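PDB 4YJW: DUF3829 family protein from Bacteroides vulgatus, which is of unknown function, an all-alpha protein of the DUF3829 family that probably reaches the cell envelope as a lipoprotein. Local coordinates for residues V51-P60 and Y100-Q111; D66-G74 and L85-F93. All blocks are in the same frame, centred on the assembly; numbering follows the deposited sequence.

Interaction 1 of 2, residues V51-P60 and Y100-Q111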
loop_
_atom_site.group_PDB
_atom_site.type_symbol
_atom_site.label_atom_id
_atom_site.label_comp_id
_atom_site.label_asym_id
_atom_site.label_seq_id
_atom_site.Cartn_x
_atom_site.Cartn_y
_atom_site.Cartn_z
ATOM N N VAL A 51 -1.844 15.800 -22.835
ATOM C CA VAL A 51 -2.717 14.628 -22.766
ATOM C C VAL A 51 -2.081 13.406 -23.473
ATOM O O VAL A 51 -2.131 12.305 -22.918
ATOM C CB VAL A 51 -4.088 15.004 -23.376
ATOM C CG1 VAL A 51 -4.915 13.776 -23.687
ATOM C CG2 VAL A 51 -4.857 15.945 -22.453
ATOM N N ASP A 52 -1.456 13.606 -24.658
ATOM C CA ASP A 52 -0.859 12.490 -25.423
ATOM C C ASP A 52 0.451 11.966 -24.798
ATOM O O ASP A 52 0.934 10.895 -25.187
ATOM C CB ASP A 52 -0.651 12.900 -26.895
ATOM C CG ASP A 52 -1.981 13.067 -27.622
ATOM O OD1 ASP A 52 -3.001 12.481 -27.156
ATOM O OD2 ASP A 52 -2.018 13.817 -28.614
ATOM N N SER A 53 0.976 12.680 -23.784
ATOM C CA SER A 53 2.204 12.268 -23.087
ATOM C C SER A 53 1.943 11.353 -21.875
ATOM O O SER A 53 2.910 10.840 -21.311
ATOM C CB SER A 53 2.970 13.499 -22.606
ATOM O OG SER A 53 3.433 14.224 -23.734
ATOM N N LEU A 54 0.671 11.167 -21.456
ATOM C CA LEU A 54 0.354 10.381 -20.255
ATOM C C LEU A 54 0.758 8.911 -20.432
ATOM O O LEU A 54 0.240 8.236 -21.322
ATOM C CB LEU A 54 -1.141 10.487 -19.879
ATOM C CG LEU A 54 -1.691 11.899 -19.673
ATOM C CD1 LEU A 54 -3.216 11.879 -19.499
ATOM C CD2 LEU A 54 -1.022 12.593 -18.491
ATOM N N PRO A 55 1.712 8.385 -19.639
ATOM C CA PRO A 55 2.120 6.996 -19.866
ATOM C C PRO A 55 1.289 5.996 -19.073
ATOM O O PRO A 55 0.650 6.356 -18.091
ATOM C CB PRO A 55 3.576 6.990 -19.401
ATOM C CG PRO A 55 3.610 7.991 -18.279
ATOM C CD PRO A 55 2.514 9.022 -18.562
ATOM N N VAL A 56 1.343 4.726 -19.469
ATOM C CA VAL A 56 0.687 3.667 -18.689
ATOM C C VAL A 56 1.564 3.433 -17.450
ATOM O O VAL A 56 2.791 3.338 -17.569
ATOM C CB VAL A 56 0.520 2.360 -19.518
ATOM C CG1 VAL A 56 0.117 1.174 -18.627
ATOM C CG2 VAL A 56 -0.491 2.558 -20.639
ATOM N N VAL A 57 0.946 3.341 -16.277
ATOM C CA VAL A 57 1.680 3.035 -15.032
ATOM C C VAL A 57 0.931 1.884 -14.383
ATOM O O VAL A 57 -0.132 2.105 -13.824
ATOM C CB VAL A 57 1.863 4.245 -14.078
ATOM C CG1 VAL A 57 2.690 3.801 -12.874
ATOM C CG2 VAL A 57 2.585 5.399 -14.812
ATOM N N SER A 58 1.473 0.677 -14.483
ATOM C CA SER A 58 0.817 -0.531 -13.971
ATOM C C SER A 58 0.932 -0.669 -12.462
ATOM O O SER A 58 1.948 -0.291 -11.878
ATOM C CB SER A 58 1.411 -1.772 -14.636
ATOM O OG SER A 58 1.312 -1.694 -16.048
ATOM N N GLN A 59 -0.114 -1.244 -11.828
ATOM C CA GLN A 59 -0.076 -1.496 -10.392
ATOM C C GLN A 59 0.967 -2.570 -10.112
ATOM O O GLN A 59 0.942 -3.580 -10.807
ATOM C CB GLN A 59 -1.452 -2.012 -9.932
ATOM C CG GLN A 59 -1.557 -2.238 -8.435
ATOM C CD GLN A 59 -2.881 -2.863 -8.096
ATOM O OE1 GLN A 59 -3.909 -2.553 -8.688
ATOM N NE2 GLN A 59 -2.863 -3.810 -7.190
ATOM N N PRO A 60 1.850 -2.411 -9.111
ATOM C CA PRO A 60 2.786 -3.508 -8.784
ATOM C C PRO A 60 2.007 -4.730 -8.297
ATOM O O PRO A 60 0.999 -4.563 -7.623
ATOM C CB PRO A 60 3.681 -2.906 -7.681
ATOM C CG PRO A 60 2.943 -1.756 -7.144
ATOM C CD PRO A 60 2.022 -1.253 -8.213
ATOM N N TYR A 100 -3.831 3.202 -8.361
ATOM C CA TYR A 100 -3.446 2.849 -9.736
ATOM C C TYR A 100 -4.638 2.747 -10.660
ATOM O O TYR A 100 -4.530 3.167 -11.809
ATOM C CB TYR A 100 -2.618 1.556 -9.740
ATOM C CG TYR A 100 -1.226 1.789 -9.204
ATOM C CD1 TYR A 100 -0.957 1.673 -7.843
ATOM C CD2 TYR A 100 -0.180 2.155 -10.051
ATOM C CE1 TYR A 100 0.309 1.897 -7.334
ATOM C CE2 TYR A 100 1.108 2.369 -9.553
ATOM C CZ TYR A 100 1.348 2.221 -8.192
ATOM O OH TYR A 100 2.598 2.403 -7.673
ATOM N N GLU A 101 -5.801 2.271 -10.174
ATOM C CA GLU A 101 -6.997 2.224 -11.031
ATOM C C GLU A 101 -7.489 3.647 -11.370
ATOM O O GLU A 101 -7.934 3.876 -12.499
ATOM C CB GLU A 101 -8.133 1.411 -10.386
ATOM C CG GLU A 101 -7.891 -0.103 -10.480
ATOM C CD GLU A 101 -7.807 -0.708 -11.877
ATOM O OE1 GLU A 101 -8.546 -0.250 -12.775
ATOM O OE2 GLU A 101 -7.029 -1.668 -12.066
ATOM N N ASN A 102 -7.456 4.585 -10.383
ATOM C CA ASN A 102 -7.871 5.980 -10.625
ATOM C C ASN A 102 -7.002 6.605 -11.710
ATOM O O ASN A 102 -7.529 7.321 -12.558
ATOM C CB ASN A 102 -7.789 6.827 -9.346
ATOM C CG ASN A 102 -8.901 6.592 -8.366
ATOM O OD1 ASN A 102 -9.943 6.014 -8.694
ATOM N ND2 ASN A 102 -8.692 7.016 -7.113
ATOM N N TYR A 103 -5.686 6.342 -11.685
ATOM C CA TYR A 103 -4.782 6.895 -12.713
ATOM C C TYR A 103 -5.108 6.274 -14.087
ATOM O O TYR A 103 -5.136 6.984 -15.089
ATOM C CB TYR A 103 -3.299 6.693 -12.372
ATOM C CG TYR A 103 -2.401 7.199 -13.483
ATOM C CD1 TYR A 103 -2.376 8.555 -13.820
ATOM C CD2 TYR A 103 -1.748 6.308 -14.334
ATOM C CE1 TYR A 103 -1.684 9.017 -14.938
ATOM C CE2 TYR A 103 -1.015 6.765 -15.438
ATOM C CZ TYR A 103 -0.991 8.120 -15.738
ATOM O OH TYR A 103 -0.305 8.571 -16.840
ATOM N N LYS A 104 -5.371 4.968 -14.131
ATOM C CA LYS A 104 -5.762 4.328 -15.414
ATOM C C LYS A 104 -7.035 5.017 -15.973
ATOM O O LYS A 104 -7.055 5.429 -17.122
ATOM C CB LYS A 104 -5.978 2.817 -15.208
ATOM C CG LYS A 104 -6.578 2.136 -16.447
ATOM C CD LYS A 104 -6.695 0.609 -16.247
ATOM C CE LYS A 104 -7.535 0.006 -17.344
ATOM N NZ LYS A 104 -7.623 -1.472 -17.196
ATOM N N THR A 105 -8.068 5.177 -15.141
ATOM C CA THR A 105 -9.321 5.855 -15.514
ATOM C C THR A 105 -9.024 7.251 -16.037
ATOM O O THR A 105 -9.520 7.630 -17.096
ATOM C CB THR A 105 -10.258 5.919 -14.311
ATOM O OG1 THR A 105 -10.534 4.586 -13.931
ATOM C CG2 THR A 105 -11.578 6.624 -14.624
ATOM N N TYR A 106 -8.254 8.018 -15.259
ATOM C CA TYR A 106 -7.865 9.383 -15.598
ATOM C C TYR A 106 -7.212 9.426 -16.976
ATOM O O TYR A 106 -7.611 10.235 -17.796
ATOM C CB TYR A 106 -6.900 9.936 -14.528
ATOM C CG TYR A 106 -6.386 11.326 -14.847
ATOM C CD1 TYR A 106 -7.074 12.463 -14.418
ATOM C CD2 TYR A 106 -5.179 11.507 -15.520
ATOM C CE1 TYR A 106 -6.591 13.745 -14.689
ATOM C CE2 TYR A 106 -4.695 12.786 -15.811
ATOM C CZ TYR A 106 -5.400 13.898 -15.381
ATOM O OH TYR A 106 -4.932 15.163 -15.678
ATOM N N ARG A 107 -6.179 8.596 -17.211
ATOM C CA ARG A 107 -5.468 8.615 -18.503
ATOM C C ARG A 107 -6.415 8.340 -19.697
ATOM O O ARG A 107 -6.368 9.075 -20.689
ATOM C CB ARG A 107 -4.320 7.606 -18.486
ATOM C CG ARG A 107 -3.608 7.477 -19.848
ATOM C CD ARG A 107 -2.425 6.523 -19.749
ATOM N NE ARG A 107 -1.866 6.252 -21.077
ATOM C CZ ARG A 107 -2.335 5.327 -21.909
ATOM N NH1 ARG A 107 -3.375 4.574 -21.561
ATOM N NH2 ARG A 107 -1.773 5.149 -23.095
ATOM N N LEU A 108 -7.300 7.350 -19.578
ATOM C CA LEU A 108 -8.241 7.007 -20.658
ATOM C C LEU A 108 -9.265 8.125 -20.902
ATOM O O LEU A 108 -9.585 8.424 -22.059
ATOM C CB LEU A 108 -8.948 5.686 -20.334
ATOM C CG LEU A 108 -8.010 4.444 -20.180
ATOM C CD1 LEU A 108 -8.830 3.144 -20.064
ATOM C CD2 LEU A 108 -6.991 4.334 -21.346
ATOM N N TYR A 109 -9.732 8.765 -19.820
ATOM C CA TYR A 109 -10.706 9.864 -19.846
ATOM C C TYR A 109 -10.066 11.131 -20.446
ATOM O O TYR A 109 -10.756 11.889 -21.134
ATOM C CB TYR A 109 -11.267 10.062 -18.415
ATOM C CG TYR A 109 -11.703 11.458 -18.018
ATOM C CD1 TYR A 109 -10.799 12.353 -17.446
ATOM C CD2 TYR A 109 -13.049 11.811 -18.014
ATOM C CE1 TYR A 109 -11.205 13.607 -16.994
ATOM C CE2 TYR A 109 -13.465 13.075 -17.592
ATOM C CZ TYR A 109 -12.540 13.960 -17.060
ATOM O OH TYR A 109 -12.927 15.201 -16.615
HETATM N N MSE A 110 -8.761 11.380 -20.191
HETATM C CA MSE A 110 -8.099 12.538 -20.813
HETATM C C MSE A 110 -7.859 12.260 -22.317
HETATM O O MSE A 110 -8.148 13.112 -23.167
HETATM C CB MSE A 110 -6.735 12.844 -20.128
HETATM C CG MSE A 110 -6.841 13.322 -18.673
HETATM SE SE MSE A 110 -8.049 14.858 -18.440
HETATM C CE MSE A 110 -7.040 16.187 -19.499
ATOM N N GLN A 111 -7.304 11.079 -22.635
ATOM C CA GLN A 111 -6.909 10.746 -24.013
ATOM C C GLN A 111 -8.083 10.509 -24.968
ATOM O O GLN A 111 -7.882 10.638 -26.179
ATOM C CB GLN A 111 -5.953 9.553 -24.023
ATOM C CG GLN A 111 -4.592 9.990 -23.453
ATOM C CD GLN A 111 -3.532 8.923 -23.435
ATOM O OE1 GLN A 111 -3.800 7.713 -23.540
ATOM N NE2 GLN A 111 -2.293 9.355 -23.255
HETATM O O HOH W 1 -5.911 12.845 -27.311
HETATM O O HOH W 2 0.000 7.306 -24.035
HETATM O O HOH W 3 -2.721 2.528 -13.685
HETATM O O HOH W 4 -4.489 -2.279 -11.608
#

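Interaction 2 of 2, residues D66-G74 and L85-F93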
loop_
_atom_site.group_PDB
_atom_site.type_symbol
_atom_site.label_atom_id
_atom_site.label_comp_id
_atom_site.label_asym_id
_atom_site.label_seq_id
_atom_site.Cartn_x
_atom_site.Cartn_y
_atom_site.Cartn_z
ATOM N N ASP A 66 2.173 -14.239 -0.147
ATOM C CA ASP A 66 2.683 -13.276 0.853
ATOM C C ASP A 66 1.574 -12.313 1.307
ATOM O O ASP A 66 1.506 -11.965 2.488
ATOM C CB ASP A 66 3.865 -12.470 0.301
ATOM C CG ASP A 66 5.183 -13.236 0.259
ATOM O OD1 ASP A 66 5.234 -14.369 0.790
ATOM O OD2 ASP A 66 6.157 -12.697 -0.293
ATOM N N THR A 67 0.702 -11.901 0.372
ATOM C CA THR A 67 -0.447 -11.018 0.636
ATOM C C THR A 67 -1.385 -11.711 1.636
ATOM O O THR A 67 -1.783 -11.094 2.622
ATOM C CB THR A 67 -1.166 -10.652 -0.682
ATOM O OG1 THR A 67 -0.251 -9.940 -1.515
ATOM C CG2 THR A 67 -2.370 -9.760 -0.454
ATOM N N VAL A 68 -1.718 -12.979 1.379
ATOM C CA VAL A 68 -2.584 -13.767 2.271
ATOM C C VAL A 68 -1.952 -13.848 3.675
ATOM O O VAL A 68 -2.650 -13.667 4.687
ATOM C CB VAL A 68 -2.864 -15.182 1.702
ATOM C CG1 VAL A 68 -3.601 -16.053 2.723
ATOM C CG2 VAL A 68 -3.638 -15.100 0.392
ATOM N N PHE A 69 -0.640 -14.128 3.730
ATOM C CA PHE A 69 0.057 -14.291 4.994
ATOM C C PHE A 69 -0.009 -13.015 5.834
ATOM O O PHE A 69 -0.366 -13.091 7.012
ATOM C CB PHE A 69 1.519 -14.743 4.782
ATOM C CG PHE A 69 2.242 -15.152 6.053
ATOM C CD1 PHE A 69 1.939 -16.351 6.693
ATOM C CD2 PHE A 69 3.274 -14.372 6.571
ATOM C CE1 PHE A 69 2.619 -16.737 7.855
ATOM C CE2 PHE A 69 3.951 -14.760 7.726
ATOM C CZ PHE A 69 3.608 -15.927 8.374
ATOM N N VAL A 70 0.290 -11.852 5.239
ATOM C CA VAL A 70 0.317 -10.612 6.023
ATOM C C VAL A 70 -1.109 -10.083 6.306
ATOM O O VAL A 70 -1.291 -9.343 7.273
ATOM C CB VAL A 70 1.212 -9.516 5.418
ATOM C CG1 VAL A 70 2.676 -9.982 5.351
ATOM C CG2 VAL A 70 0.698 -9.023 4.050
ATOM N N SER A 71 -2.090 -10.424 5.442
ATOM C CA SER A 71 -3.480 -9.955 5.592
ATOM C C SER A 71 -4.180 -10.641 6.729
ATOM O O SER A 71 -5.170 -10.112 7.235
ATOM C CB SER A 71 -4.276 -10.220 4.313
ATOM O OG SER A 71 -3.836 -9.375 3.270
ATOM N N ASN A 72 -3.703 -11.832 7.111
ATOM C CA ASN A 72 -4.304 -12.650 8.159
ATOM C C ASN A 72 -3.294 -12.933 9.286
ATOM O O ASN A 72 -2.904 -14.094 9.486
ATOM C CB ASN A 72 -4.855 -13.958 7.560
ATOM C CG ASN A 72 -5.852 -13.738 6.457
ATOM O OD1 ASN A 72 -5.508 -13.765 5.272
ATOM N ND2 ASN A 72 -7.093 -13.446 6.818
ATOM N N PRO A 73 -2.879 -11.893 10.068
ATOM C CA PRO A 73 -1.941 -12.150 11.179
ATOM C C PRO A 73 -2.514 -13.170 12.160
ATOM O O PRO A 73 -3.716 -13.165 12.410
ATOM C CB PRO A 73 -1.766 -10.773 11.831
ATOM C CG PRO A 73 -2.910 -9.957 11.370
ATOM C CD PRO A 73 -3.248 -10.460 10.005
ATOM N N GLY A 74 -1.664 -14.078 12.624
ATOM C CA GLY A 74 -2.034 -15.158 13.527
ATOM C C GLY A 74 -2.296 -14.722 14.954
ATOM O O GLY A 74 -2.091 -13.553 15.307
ATOM N N LEU A 85 -2.956 -4.687 12.636
ATOM C CA LEU A 85 -2.219 -5.133 11.438
ATOM C C LEU A 85 -3.192 -5.494 10.309
ATOM O O LEU A 85 -2.995 -5.077 9.166
ATOM C CB LEU A 85 -1.308 -6.336 11.753
ATOM C CG LEU A 85 -0.050 -6.038 12.589
ATOM C CD1 LEU A 85 0.493 -7.328 13.213
ATOM C CD2 LEU A 85 1.031 -5.343 11.741
ATOM N N LYS A 86 -4.264 -6.226 10.635
ATOM C CA LYS A 86 -5.265 -6.640 9.641
ATOM C C LYS A 86 -5.945 -5.415 9.007
ATOM O O LYS A 86 -6.090 -5.365 7.784
ATOM C CB LYS A 86 -6.317 -7.549 10.305
ATOM C CG LYS A 86 -7.114 -8.421 9.352
ATOM C CD LYS A 86 -8.118 -9.282 10.135
ATOM C CE LYS A 86 -8.830 -10.306 9.280
ATOM N NZ LYS A 86 -9.745 -9.687 8.284
ATOM N N GLU A 87 -6.323 -4.424 9.833
ATOM C CA GLU A 87 -6.982 -3.197 9.371
ATOM C C GLU A 87 -6.064 -2.380 8.455
ATOM O O GLU A 87 -6.482 -1.992 7.361
ATOM C CB GLU A 87 -7.423 -2.344 10.572
ATOM C CG GLU A 87 -8.371 -1.207 10.217
ATOM C CD GLU A 87 -8.603 -0.194 11.323
ATOM O OE1 GLU A 87 -8.493 -0.559 12.517
ATOM O OE2 GLU A 87 -8.913 0.973 10.990
ATOM N N ASN A 88 -4.828 -2.116 8.891
ATOM C CA ASN A 88 -3.887 -1.303 8.105
ATOM C C ASN A 88 -3.516 -1.958 6.771
ATOM O O ASN A 88 -3.439 -1.253 5.757
ATOM C CB ASN A 88 -2.651 -0.959 8.926
ATOM C CG ASN A 88 -2.934 0.191 9.859
ATOM O OD1 ASN A 88 -2.929 1.355 9.451
ATOM N ND2 ASN A 88 -3.212 -0.098 11.134
ATOM N N TYR A 89 -3.337 -3.297 6.739
ATOM C CA TYR A 89 -3.039 -3.990 5.488
ATOM C C TYR A 89 -4.254 -3.982 4.553
ATOM O O TYR A 89 -4.091 -3.748 3.360
ATOM C CB TYR A 89 -2.566 -5.430 5.750
ATOM C CG TYR A 89 -1.062 -5.576 5.791
ATOM C CD1 TYR A 89 -0.284 -5.286 4.675
ATOM C CD2 TYR A 89 -0.419 -6.074 6.924
ATOM C CE1 TYR A 89 1.100 -5.456 4.692
ATOM C CE2 TYR A 89 0.971 -6.251 6.954
ATOM C CZ TYR A 89 1.721 -5.958 5.824
ATOM O OH TYR A 89 3.075 -6.169 5.802
ATOM N N GLY A 90 -5.455 -4.203 5.106
ATOM C CA GLY A 90 -6.695 -4.176 4.324
ATOM C C GLY A 90 -6.890 -2.836 3.630
ATOM O O GLY A 90 -7.142 -2.788 2.419
ATOM N N ARG A 91 -6.682 -1.744 4.378
ATOM C CA ARG A 91 -6.785 -0.381 3.868
ATOM C C ARG A 91 -5.676 -0.096 2.871
ATOM O O ARG A 91 -5.939 0.533 1.845
ATOM C CB ARG A 91 -6.735 0.646 5.005
ATOM C CG ARG A 91 -7.972 0.589 5.899
ATOM C CD ARG A 91 -7.875 1.544 7.069
ATOM N NE ARG A 91 -9.022 1.406 7.972
ATOM C CZ ARG A 91 -10.159 2.090 7.860
ATOM N NH1 ARG A 91 -10.319 2.975 6.883
ATOM N NH2 ARG A 91 -11.146 1.888 8.722
ATOM N N LEU A 92 -4.457 -0.605 3.139
ATOM C CA LEU A 92 -3.323 -0.417 2.223
ATOM C C LEU A 92 -3.572 -1.119 0.871
ATOM O O LEU A 92 -3.360 -0.484 -0.173
ATOM C CB LEU A 92 -2.011 -0.894 2.868
ATOM C CG LEU A 92 -0.729 -0.695 2.048
ATOM C CD1 LEU A 92 -0.456 0.790 1.773
ATOM C CD2 LEU A 92 0.446 -1.255 2.787
ATOM N N PHE A 93 -4.047 -2.385 0.870
ATOM C CA PHE A 93 -4.341 -3.100 -0.382
ATOM C C PHE A 93 -5.464 -2.415 -1.188
ATOM O O PHE A 93 -5.350 -2.315 -2.415
ATOM C CB PHE A 93 -4.681 -4.566 -0.136
ATOM C CG PHE A 93 -3.483 -5.335 0.361
ATOM C CD1 PHE A 93 -2.264 -5.255 -0.295
ATOM C CD2 PHE A 93 -3.588 -6.188 1.454
ATOM C CE1 PHE A 93 -1.154 -5.971 0.170
ATOM C CE2 PHE A 93 -2.472 -6.893 1.922
ATOM C CZ PHE A 93 -1.258 -6.755 1.296
HETATM O O HOH W 5 -5.857 -7.427 6.089
#

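Interaction 1 of 2, residues V51-P60 and Y100-Q111
The Tyr100 ring carries Gln59 and Pro60 on one face: Gln59 CA and Pro60 CD both sit over it as CH-pi contacts, the latter 3.8 Å from the ring centroid, while Val57 O lies at the edge, in the ring plane. The Arg107 guanidinium is sandwiched, with Val56 CG2 3.5 Å above the centre of one face and Gln111 OE1 over the opposite one. In the guanidinium plane, Arg107 NE gives a hydrogen bond to Leu54 O (2.9 Å, 157° at the hydrogen), although the nitrogen stands well above the carbonyl plane of that oxygen. The Arg107 chain, extended from CG to NE with CG anti to the backbone N (chi1 175°), carries the group out to the loop. Pro55 O lies at the edge of the Tyr103 ring, and Tyr103 OH donates to Pro55 O at 2.7 Å, on a lone pair.

A 3-10 turn (51-53) followed by irregular loop is laid along the last turns of helix 79-111, whose side chains grip its carbonyls. Gln111 NE2 continues the pattern with a nearly straight bond to Val51 O (3.0 Å, 169°), and one water joins Leu54 O, Arg107 NH2 and Gln111 NE2. Beneath the loop, Leu54 CD1 packs 3.7 Å from CB of the selenomethionine Met110, whose CE meets Val51 CG2. The hydroxyl of Tyr100 bonds to Glu37 of helix 35-44, which Val57 also touches.

Interaction 2 of 2, residues D66-G74 and L85-F93
Val70 crosses the face of the Tyr89 ring at about a right angle, and with Phe93 and Lys86 it carries much of the contact. CG2 of Val70 stands 3.7 Å from the centroid of the Tyr89 ring, 15° off its normal, a CH-pi contact over the face; Val70 CB rests on the same ring, 3.6 Å from Tyr89 CE2. With chi1 at -62°, CG2 falls between the backbone N and the carbonyl carbon, from where it also reaches the edge of Phe93, at CZ. A leucine in place of Tyr89 would probably leave Val70 without its flat aromatic surface and deprive Ser25 OG of the hydroxyl it bonds.

Phe93 takes Thr67 CG2 on one face, 3.9 Å from its centroid. Ser71 OG comes obliquely to within 3.1 Å of Phe93 CE2, while its hydrogen bond goes back to Thr67 O at 2.8 Å, from the face of that carbonyl opposite the one used by Ser71 N. At the C-terminal end of helix 64-71, Lys86 lays its CG 3.3 Å from Ser71 O, and a water bridges Ser71 O to Lys86 O; Pro73 CG packs on Leu85 CB.

Helix 66-71 runs at 140° to helix 85-93, their axes 10.0 Å apart, an oblique, roughly antiparallel pair. Helix 10-32 flanks both, Tyr21 bonding Val70 O and touching Tyr89, while helix 121-159 meets Asn88 and Arg91.

Both contacts lie along helix 79-111: interaction 2 uses its N-terminal half and interaction 1 its C-terminal end. Their centres are 27 Å apart, on opposite sides of the centre of the chain, and their nearest atoms come to about 6 Å without touching. Along the sequence the order is 51-60, 66-74, 85-93, 100-111, so interaction 2 is nested inside the loop closed by interaction 1. The chain runs beside the long helix first as an extended loop, then as the short helix 64-71, before turning back into helix 79-111 itself. The body is mostly helical, and loop and short helix both lie against the one long helix, with all four segments in the same family region.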